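Local coordinates for putative riboflavin biosynthesis protein (Shewanella loihica, PDB 3KY8) that probably reduces the ribosyl side chain of a phosphoribosylamino-uracil intermediate in riboflavin biosynthesis, at residues 72-77 / 82-87. Numbering follows the deposited sequence.
Sequences NTLDMV and CDWPYS. With SO4 (sulfate ion), chain E.
V77, in the last turn of helix 71-77, packs against four residues of the loop that returns from the helix, and the contact is almost wholly apolar. V77 CG1, anti to the backbone N (chi1 177°), reaches 3.8 Å from W84 CZ3. The same methyl lies 4.0 Å from P85 CD, while V77 CG2 approaches Y86 OH at 4.0 Å. One turn back, L74 brings CD1 to the indole's edge, close to the ring plane and 3.9 Å from W84 CH2. Within the loop, P85 CD and Y86 CD2 cover one face of the indole near its rim, and P85 CG lies over a face of the Y86 ring. At the helix end C82 SG lies 3.4 Å from V77 O.

Strand 66-70 runs directly into this helix, whose first N-H groups bind a sulfate, probably from the crystallisation liquor. T73 hydrogen-bonds sulfate O4 twice, through N (3.0 Å) and OG1 (2.6 Å), whereas N72 N gives a weak bond to O2. V136 N and T137 OG1, at the start of helix 135-143, also hydrogen-bond the ion, which thus lies between two helix N-termini.

L74 also packs on M69 of strand 66-70, V92 of strand 90-93 and V108 of strand 108-111; W84 touches V90 and V108 and meets Y104 edge-to-face, seating helix and loop against these parallel strands at one edge of the mixed sheet.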
loop_
_atom_site.group_PDB
_atom_site.type_symbol
_atom_site.label_atom_id
_atom_site.label_comp_id
_atom_site.label_asym_id
_atom_site.label_seq_id
_atom_site.Cartn_x
_atom_site.Cartn_y
_atom_site.Cartn_z
ATOM N N ASN A 72 -12.084 17.654 -4.649
ATOM C CA ASN A 72 -11.476 16.953 -5.764
ATOM C C ASN A 72 -12.297 15.756 -6.206
ATOM O O ASN A 72 -12.399 15.529 -7.401
ATOM C CB ASN A 72 -10.077 16.455 -5.443
ATOM C CG ASN A 72 -9.090 17.579 -5.230
ATOM O OD1 ASN A 72 -8.326 17.563 -4.261
ATOM N ND2 ASN A 72 -9.109 18.568 -6.111
ATOM N N THR A 73 -12.830 14.974 -5.252
ATOM C CA THR A 73 -13.632 13.807 -5.589
ATOM C C THR A 73 -14.977 14.300 -6.136
ATOM O O THR A 73 -15.451 13.787 -7.152
ATOM C CB THR A 73 -13.809 12.844 -4.382
ATOM O OG1 THR A 73 -12.520 12.425 -3.916
ATOM C CG2 THR A 73 -14.631 11.582 -4.742
ATOM N N LEU A 74 -15.575 15.306 -5.493
ATOM C CA LEU A 74 -16.858 15.808 -5.949
ATOM C C LEU A 74 -16.748 16.232 -7.429
ATOM O O LEU A 74 -17.570 15.825 -8.266
ATOM C CB LEU A 74 -17.350 16.982 -5.105
ATOM C CG LEU A 74 -18.699 17.526 -5.566
ATOM C CD1 LEU A 74 -19.799 16.465 -5.329
ATOM C CD2 LEU A 74 -19.000 18.857 -4.887
ATOM N N ASP A 75 -15.719 17.008 -7.744
ATOM C CA ASP A 75 -15.546 17.528 -9.112
ATOM C C ASP A 75 -15.403 16.408 -10.145
ATOM O O ASP A 75 -15.820 16.587 -11.298
ATOM C CB ASP A 75 -14.348 18.511 -9.225
ATOM C CG ASP A 75 -14.566 19.816 -8.469
ATOM O OD1 ASP A 75 -15.713 20.107 -8.064
ATOM O OD2 ASP A 75 -13.584 20.566 -8.260
HETATM N N MSE A 76 -14.826 15.275 -9.742
HETATM C CA MSE A 76 -14.721 14.122 -10.627
HETATM C C MSE A 76 -15.981 13.326 -10.721
HETATM O O MSE A 76 -16.205 12.640 -11.723
HETATM C CB MSE A 76 -13.593 13.185 -10.201
HETATM C CG MSE A 76 -12.226 13.823 -10.311
HETATM SE SE MSE A 76 -11.774 14.353 -12.166
HETATM C CE MSE A 76 -11.301 12.594 -12.828
ATOM N N VAL A 77 -16.822 13.383 -9.701
ATOM C CA VAL A 77 -18.095 12.634 -9.755
ATOM C C VAL A 77 -19.094 13.493 -10.517
ATOM O O VAL A 77 -19.728 12.994 -11.433
ATOM C CB VAL A 77 -18.641 12.197 -8.333
ATOM C CG1 VAL A 77 -19.983 11.498 -8.456
ATOM C CG2 VAL A 77 -17.663 11.273 -7.623
ATOM N N CYS A 82 -23.644 12.170 -15.702
ATOM C CA CYS A 82 -23.479 11.477 -14.386
ATOM C C CYS A 82 -24.760 10.850 -13.835
ATOM O O CYS A 82 -25.817 11.492 -13.771
ATOM C CB CYS A 82 -22.980 12.495 -13.325
ATOM S SG CYS A 82 -23.029 11.997 -11.505
ATOM N N ASP A 83 -24.685 9.606 -13.405
ATOM C CA ASP A 83 -25.789 9.071 -12.638
ATOM C C ASP A 83 -25.294 9.049 -11.210
ATOM O O ASP A 83 -24.440 8.243 -10.863
ATOM C CB ASP A 83 -26.215 7.685 -13.114
ATOM C CG ASP A 83 -26.689 7.679 -14.564
ATOM O OD1 ASP A 83 -27.698 8.363 -14.894
ATOM O OD2 ASP A 83 -26.047 6.959 -15.365
ATOM N N TRP A 84 -25.831 9.950 -10.393
ATOM C CA TRP A 84 -25.395 10.107 -9.013
ATOM C C TRP A 84 -25.439 8.752 -8.324
ATOM O O TRP A 84 -26.476 8.084 -8.332
ATOM C CB TRP A 84 -26.314 11.083 -8.307
ATOM C CG TRP A 84 -25.834 11.512 -6.986
ATOM C CD1 TRP A 84 -26.385 11.215 -5.786
ATOM C CD2 TRP A 84 -24.668 12.303 -6.715
ATOM N NE1 TRP A 84 -25.661 11.806 -4.777
ATOM C CE2 TRP A 84 -24.609 12.490 -5.327
ATOM C CE3 TRP A 84 -23.698 12.905 -7.520
ATOM C CZ2 TRP A 84 -23.613 13.238 -4.721
ATOM C CZ3 TRP A 84 -22.710 13.647 -6.922
ATOM C CH2 TRP A 84 -22.670 13.799 -5.527
ATOM N N PRO A 85 -24.302 8.295 -7.794
ATOM C CA PRO A 85 -24.278 6.937 -7.264
ATOM C C PRO A 85 -24.608 6.733 -5.809
ATOM O O PRO A 85 -24.608 5.576 -5.365
ATOM C CB PRO A 85 -22.842 6.521 -7.506
ATOM C CG PRO A 85 -22.082 7.762 -7.425
ATOM C CD PRO A 85 -22.967 8.903 -7.788
ATOM N N TYR A 86 -24.884 7.819 -5.075
ATOM C CA TYR A 86 -25.078 7.763 -3.606
ATOM C C TYR A 86 -26.497 7.976 -3.165
ATOM O O TYR A 86 -27.128 8.958 -3.557
ATOM C CB TYR A 86 -24.229 8.795 -2.923
ATOM C CG TYR A 86 -22.833 8.772 -3.392
ATOM C CD1 TYR A 86 -21.980 7.715 -3.069
ATOM C CD2 TYR A 86 -22.350 9.808 -4.176
ATOM C CE1 TYR A 86 -20.691 7.701 -3.526
ATOM C CE2 TYR A 86 -21.083 9.810 -4.637
ATOM C CZ TYR A 86 -20.250 8.758 -4.321
ATOM O OH TYR A 86 -18.978 8.817 -4.807
ATOM N N SER A 87 -26.976 7.051 -2.330
ATOM C CA SER A 87 -28.306 7.078 -1.775
ATOM C C SER A 87 -28.396 7.847 -0.450
ATOM O O SER A 87 -29.494 7.993 0.096
ATOM C CB SER A 87 -28.777 5.646 -1.548
ATOM O OG SER A 87 -27.941 5.023 -0.597
HETATM S S SO4 E . -10.392 15.101 -1.883
HETATM O O1 SO4 E . -9.080 14.698 -2.309
HETATM O O2 SO4 E . -10.509 16.532 -1.952
HETATM O O3 SO4 E . -10.572 14.768 -0.477
HETATM O O4 SO4 E . -11.366 14.435 -2.709
#